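PDB 6KD7: polyprenyl synthetase, which probably acts as a magnesium-dependent prenyltransferase that builds geranylgeranyl pyrophosphate. Local coordinates for residues N130-R135 and V173-Q178; I199-A204 and L320-R325. One frame throughout, in Å; residues are numbered along the deposited sequence.

Contact 1. Residues N130-R135 and V173-Q178; sequences NKVFSR and VGCALQ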
loop_
_atom_site.group_PDB
_atom_site.type_symbol
_atom_site.label_atom_id
_atom_site.label_comp_id
_atom_site.label_asym_id
_atom_site.label_seq_id
_atom_site.Cartn_x
_atom_site.Cartn_y
_atom_site.Cartn_z
ATOM N N ASN A 130 21.580 12.897 -38.793
ATOM C CA ASN A 130 21.906 12.693 -37.357
ATOM C C ASN A 130 21.791 14.026 -36.658
ATOM O O ASN A 130 21.167 14.126 -35.598
ATOM C CB ASN A 130 23.277 12.090 -37.095
ATOM C CG ASN A 130 23.201 10.603 -37.173
ATOM O OD1 ASN A 130 23.337 10.034 -38.265
ATOM N ND2 ASN A 130 23.014 9.961 -36.027
ATOM N N LYS A 131 22.348 15.067 -37.261
ATOM C CA LYS A 131 22.363 16.399 -36.614
ATOM C C LYS A 131 20.959 16.971 -36.382
ATOM O O LYS A 131 20.695 17.364 -35.268
ATOM C CB LYS A 131 23.196 17.358 -37.463
ATOM C CG LYS A 131 23.611 18.638 -36.762
ATOM C CD LYS A 131 24.886 19.190 -37.320
ATOM C CE LYS A 131 25.329 20.460 -36.635
ATOM N NZ LYS A 131 24.218 21.424 -36.514
ATOM N N VAL A 132 20.064 16.930 -37.365
ATOM C CA VAL A 132 18.734 17.563 -37.145
ATOM C C VAL A 132 17.901 16.617 -36.244
ATOM O O VAL A 132 17.132 17.127 -35.393
ATOM C CB VAL A 132 18.001 17.922 -38.454
ATOM C CG1 VAL A 132 17.673 16.682 -39.261
ATOM C CG2 VAL A 132 16.750 18.736 -38.145
ATOM N N PHE A 133 18.120 15.313 -36.354
ATOM C CA PHE A 133 17.405 14.273 -35.578
ATOM C C PHE A 133 17.708 14.447 -34.075
ATOM O O PHE A 133 16.760 14.576 -33.283
ATOM C CB PHE A 133 17.791 12.878 -36.047
ATOM C CG PHE A 133 17.108 11.758 -35.314
ATOM C CD1 PHE A 133 15.760 11.481 -35.520
ATOM C CD2 PHE A 133 17.823 10.962 -34.433
ATOM C CE1 PHE A 133 15.162 10.407 -34.879
ATOM C CE2 PHE A 133 17.202 9.949 -33.722
ATOM C CZ PHE A 133 15.880 9.656 -33.978
ATOM N N SER A 134 18.990 14.515 -33.729
ATOM C CA SER A 134 19.489 14.669 -32.342
ATOM C C SER A 134 19.032 15.995 -31.766
ATOM O O SER A 134 18.605 16.033 -30.632
ATOM C CB SER A 134 20.985 14.508 -32.266
ATOM O OG SER A 134 21.354 13.166 -32.560
ATOM N N ARG A 135 19.094 17.075 -32.513
ATOM C CA ARG A 135 18.661 18.379 -31.982
ATOM C C ARG A 135 17.158 18.282 -31.672
ATOM O O ARG A 135 16.717 18.837 -30.653
ATOM C CB ARG A 135 18.944 19.484 -33.001
ATOM C CG ARG A 135 18.507 20.871 -32.540
ATOM C CD ARG A 135 19.029 22.039 -33.396
ATOM N NE ARG A 135 18.605 22.031 -34.803
ATOM C CZ ARG A 135 19.346 21.634 -35.858
ATOM N NH1 ARG A 135 20.586 21.185 -35.728
ATOM N NH2 ARG A 135 18.823 21.681 -37.066
ATOM N N VAL A 173 7.717 17.359 -36.400
ATOM C CA VAL A 173 6.996 17.505 -37.693
ATOM C C VAL A 173 7.942 18.176 -38.693
ATOM O O VAL A 173 8.135 17.611 -39.765
ATOM C CB VAL A 173 5.701 18.293 -37.518
ATOM C CG1 VAL A 173 4.955 18.387 -38.846
ATOM C CG2 VAL A 173 4.802 17.621 -36.484
ATOM N N GLY A 174 8.489 19.327 -38.316
ATOM C CA GLY A 174 9.560 20.036 -39.024
ATOM C C GLY A 174 10.683 19.098 -39.407
ATOM O O GLY A 174 11.097 19.074 -40.580
ATOM N N CYS A 175 11.145 18.321 -38.447
ATOM C CA CYS A 175 12.318 17.454 -38.600
ATOM C C CYS A 175 12.007 16.392 -39.644
ATOM O O CYS A 175 12.881 16.091 -40.451
ATOM C CB CYS A 175 12.713 16.865 -37.238
ATOM S SG CYS A 175 13.986 15.600 -37.358
ATOM N N ALA A 176 10.858 15.719 -39.541
ATOM C CA ALA A 176 10.455 14.659 -40.488
ATOM C C ALA A 176 10.496 15.226 -41.929
ATOM O O ALA A 176 10.991 14.523 -42.811
ATOM C CB ALA A 176 9.077 14.130 -40.156
ATOM N N LEU A 177 9.972 16.429 -42.150
ATOM C CA LEU A 177 9.958 17.076 -43.490
ATOM C C LEU A 177 11.406 17.406 -43.905
ATOM O O LEU A 177 11.829 16.957 -45.001
ATOM C CB LEU A 177 9.080 18.328 -43.435
ATOM C CG LEU A 177 7.585 18.040 -43.318
ATOM C CD1 LEU A 177 6.860 19.256 -42.831
ATOM C CD2 LEU A 177 7.000 17.575 -44.636
ATOM N N GLN A 178 12.166 18.048 -43.010
ATOM C CA GLN A 178 13.570 18.412 -43.256
ATOM C C GLN A 178 14.364 17.173 -43.641
ATOM O O GLN A 178 15.191 17.316 -44.577
ATOM C CB GLN A 178 14.144 19.251 -42.129
ATOM C CG GLN A 178 15.592 19.564 -42.387
ATOM C CD GLN A 178 16.161 20.572 -41.435
ATOM O OE1 GLN A 178 17.322 20.925 -41.600
ATOM N NE2 GLN A 178 15.408 21.026 -40.446
#

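Contact 2. Residues I199-A204 and L320-R325; sequences INLGLA and LQLMGR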
loop_
_atom_site.group_PDB
_atom_site.type_symbol
_atom_site.label_atom_id
_atom_site.label_comp_id
_atom_site.label_asym_id
_atom_site.label_seq_id
_atom_site.Cartn_x
_atom_site.Cartn_y
_atom_site.Cartn_z
ATOM N N ILE A 199 6.752 23.297 -38.525
ATOM C CA ILE A 199 6.498 23.970 -37.233
ATOM C C ILE A 199 5.072 24.518 -37.232
ATOM O O ILE A 199 4.357 24.249 -36.271
ATOM C CB ILE A 199 7.560 25.022 -36.927
ATOM C CG1 ILE A 199 8.935 24.386 -36.729
ATOM C CG2 ILE A 199 7.179 25.862 -35.715
ATOM C CD1 ILE A 199 9.035 23.397 -35.584
ATOM N N ASN A 200 4.665 25.257 -38.251
ATOM C CA ASN A 200 3.336 25.923 -38.239
ATOM C C ASN A 200 2.277 24.820 -38.331
ATOM O O ASN A 200 1.273 24.863 -37.627
ATOM C CB ASN A 200 3.220 26.962 -39.360
ATOM C CG ASN A 200 3.970 28.247 -39.067
ATOM O OD1 ASN A 200 4.744 28.786 -39.898
ATOM N ND2 ASN A 200 3.690 28.779 -37.901
ATOM N N LEU A 201 2.515 23.799 -39.126
ATOM C CA LEU A 201 1.522 22.725 -39.245
ATOM C C LEU A 201 1.370 22.052 -37.868
ATOM O O LEU A 201 0.264 21.602 -37.535
ATOM C CB LEU A 201 1.994 21.723 -40.303
ATOM C CG LEU A 201 1.031 20.586 -40.609
ATOM C CD1 LEU A 201 -0.161 21.052 -41.435
ATOM C CD2 LEU A 201 1.739 19.458 -41.329
ATOM N N GLY A 202 2.490 21.820 -37.196
ATOM C CA GLY A 202 2.534 21.008 -35.965
ATOM C C GLY A 202 1.847 21.784 -34.848
ATOM O O GLY A 202 1.076 21.185 -34.104
ATOM N N LEU A 203 2.056 23.089 -34.818
ATOM C CA LEU A 203 1.390 23.967 -33.842
ATOM C C LEU A 203 -0.124 23.992 -34.095
ATOM O O LEU A 203 -0.895 23.872 -33.139
ATOM C CB LEU A 203 2.034 25.347 -33.904
ATOM C CG LEU A 203 3.409 25.473 -33.248
ATOM C CD1 LEU A 203 4.021 26.846 -33.557
ATOM C CD2 LEU A 203 3.336 25.272 -31.732
ATOM N N ALA A 204 -0.566 24.126 -35.338
ATOM C CA ALA A 204 -1.996 24.061 -35.673
ATOM C C ALA A 204 -2.539 22.715 -35.207
ATOM O O ALA A 204 -3.650 22.649 -34.672
ATOM C CB ALA A 204 -2.212 24.266 -37.166
ATOM N N LEU A 320 -5.048 20.984 -45.076
ATOM C CA LEU A 320 -6.467 21.268 -44.770
ATOM C C LEU A 320 -7.144 19.966 -44.293
ATOM O O LEU A 320 -7.728 20.012 -43.245
ATOM C CB LEU A 320 -7.132 21.922 -45.980
ATOM C CG LEU A 320 -6.607 23.317 -46.353
ATOM C CD1 LEU A 320 -7.140 23.744 -47.714
ATOM C CD2 LEU A 320 -6.954 24.361 -45.317
ATOM N N GLN A 321 -6.905 18.839 -44.940
ATOM C CA GLN A 321 -7.545 17.587 -44.478
ATOM C C GLN A 321 -7.102 17.265 -43.042
ATOM O O GLN A 321 -7.950 16.847 -42.266
ATOM C CB GLN A 321 -7.181 16.454 -45.430
ATOM C CG GLN A 321 -7.808 15.123 -45.056
ATOM C CD GLN A 321 -7.105 13.944 -45.682
ATOM O OE1 GLN A 321 -7.007 13.828 -46.900
ATOM N NE2 GLN A 321 -6.610 13.048 -44.842
ATOM N N LEU A 322 -5.833 17.497 -42.703
ATOM C CA LEU A 322 -5.265 17.129 -41.376
ATOM C C LEU A 322 -6.019 17.917 -40.305
ATOM O O LEU A 322 -6.328 17.332 -39.274
ATOM C CB LEU A 322 -3.770 17.466 -41.320
ATOM C CG LEU A 322 -3.045 17.054 -40.036
ATOM C CD1 LEU A 322 -2.993 15.541 -39.885
ATOM C CD2 LEU A 322 -1.647 17.646 -39.994
ATOM N N MET A 323 -6.387 19.156 -40.615
ATOM C CA MET A 323 -7.022 20.113 -39.672
ATOM C C MET A 323 -8.548 19.975 -39.711
ATOM O O MET A 323 -9.229 20.899 -39.285
ATOM C CB MET A 323 -6.624 21.541 -40.042
ATOM C CG MET A 323 -5.794 22.241 -38.991
ATOM S SD MET A 323 -4.465 21.259 -38.299
ATOM C CE MET A 323 -3.240 21.382 -39.593
ATOM N N GLY A 324 -9.035 18.850 -40.223
ATOM C CA GLY A 324 -10.469 18.520 -40.372
ATOM C C GLY A 324 -11.271 19.520 -41.210
ATOM O O GLY A 324 -12.485 19.629 -40.955
ATOM N N ARG A 325 -10.643 20.215 -42.173
ATOM C CA ARG A 325 -11.291 21.110 -43.184
ATOM C C ARG A 325 -11.360 20.384 -44.548
ATOM O O ARG A 325 -10.891 19.224 -44.661
ATOM C CB ARG A 325 -10.546 22.451 -43.279
ATOM C CG ARG A 325 -10.625 23.318 -42.030
ATOM C CD ARG A 325 -9.584 24.431 -41.985
ATOM N NE ARG A 325 -9.778 25.493 -42.990
ATOM C CZ ARG A 325 -9.094 26.657 -43.087
ATOM N NH1 ARG A 325 -8.127 26.975 -42.238
ATOM N NH2 ARG A 325 -9.381 27.511 -44.058
#

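Contact 1. Residues N130-R135 and V173-Q178
The backbone oxygen of V132 accepts a hydrogen bond from the hydroxyl of T136 one helical turn further on, and the thiol sulfur C175 SG of the facing helix lies 4.0 Å from V132 O. No hydrogen bond joins the two segments, so the sulfur serves as packing. C175 SG also lies 4.1 Å from F133 CA, resting against the backbone where V132 passes into F133. That position follows from the first torsion of C175, which holds SG anti to the backbone N (chi1 171°) and sends it out toward the neighbour. V132 answers with one branch. Its CG2 methyl, 4.3 Å from C175 SG, also meets the far end of the extended Q178 side chain, whose amide carbon CD is 3.8 Å from V132 CG2; the two side chains run at a slant to one another. The F133 ring turns instead to an aromatic cluster, making edge-to-face contacts with F71, Y115 and F118. On another flank of the same helix, K131 packs on E119 of the second subunit, while S134 and R135 pack on its R116. With the axes of the short segments 9.9 Å apart and their directions at 171°, V132 sits level with C175, and the space between the backbones is bridged mainly by V132, C175 and Q178. Such nearly antiparallel packing of successive long helices, 123-150 and 158-183, is characteristic of the all-helical isoprenoid synthase fold.

Contact 2. Residues I199-A204 and L320-R325
A Schellman motif ends helix 309-322, and the side chains of L322 and M323, within that turn, pack on L201 and A204 of helix 188-215. G324, with its positive phi of 58°, is the C-prime residue. The chain turns back there through R325 N bonded to L320 O, at 3.1 Å, and G324 N bonded to Q321 O. The same turn presents M323, the first residue to leave helical geometry, to its neighbour. Its side chain bends at both chi2 and chi3, curling the thioether over A204 and bringing the terminal methyl to the leucine. M323 CE is 3.6 Å from L201 CD1 and 3.9 Å from A204 CB, while M323 SD lies 3.9 Å from that same alanine CB. L201 reaches across because its CG stands anti to the backbone N (chi1 -176°), which carries the branch outward although the bond to CB does not aim at the partner. The CD2 methyl of L322 approaches this branch at a slant, 4.0 Å from L201 CD1 and 4.1 Å from L201 CD2. With an alanine at L201, M323 CE and L322 CD2 would probably lose their shared partner, opening a gap in which the thioether could turn. The join is entirely apolar and buried. Helix 283-303 lies alongside: N200 OD1 hydrogen-bonds to N301 ND2, and M323 packs on T295. The side chain of L322 is about 7 Å from a bound pyrophosphate, and F205, next in the chain after A204, lines the pyrophosphate pocket. The contact thus seats a Schellman-capped C-terminal helix against a core helix close to the diphosphate site of the all-helical isoprenoid synthase fold.

Read from the N terminus, the chain first closes contact 1, where helix 158-183 returns along helix 123-150 with 37 mostly helical residues between the segments. Contact 2 opens only after that, on the next helix, 188-215, and closes far later, when 115 intervening residues have brought the chain to the end of helix 309-322. The loops therefore follow in series, neither nesting nor crossing. Their centres lie 19 Å apart, yet they meet directly: V173 CG2 packs 4.1 Å from G202 CA, and V173 also touches L201. This example illustrates how contact 1 joins helix 123-150 to helix 158-183, V173 extends the packing to helix 188-215, and contact 2 ties the latter to the end of helix 309-322.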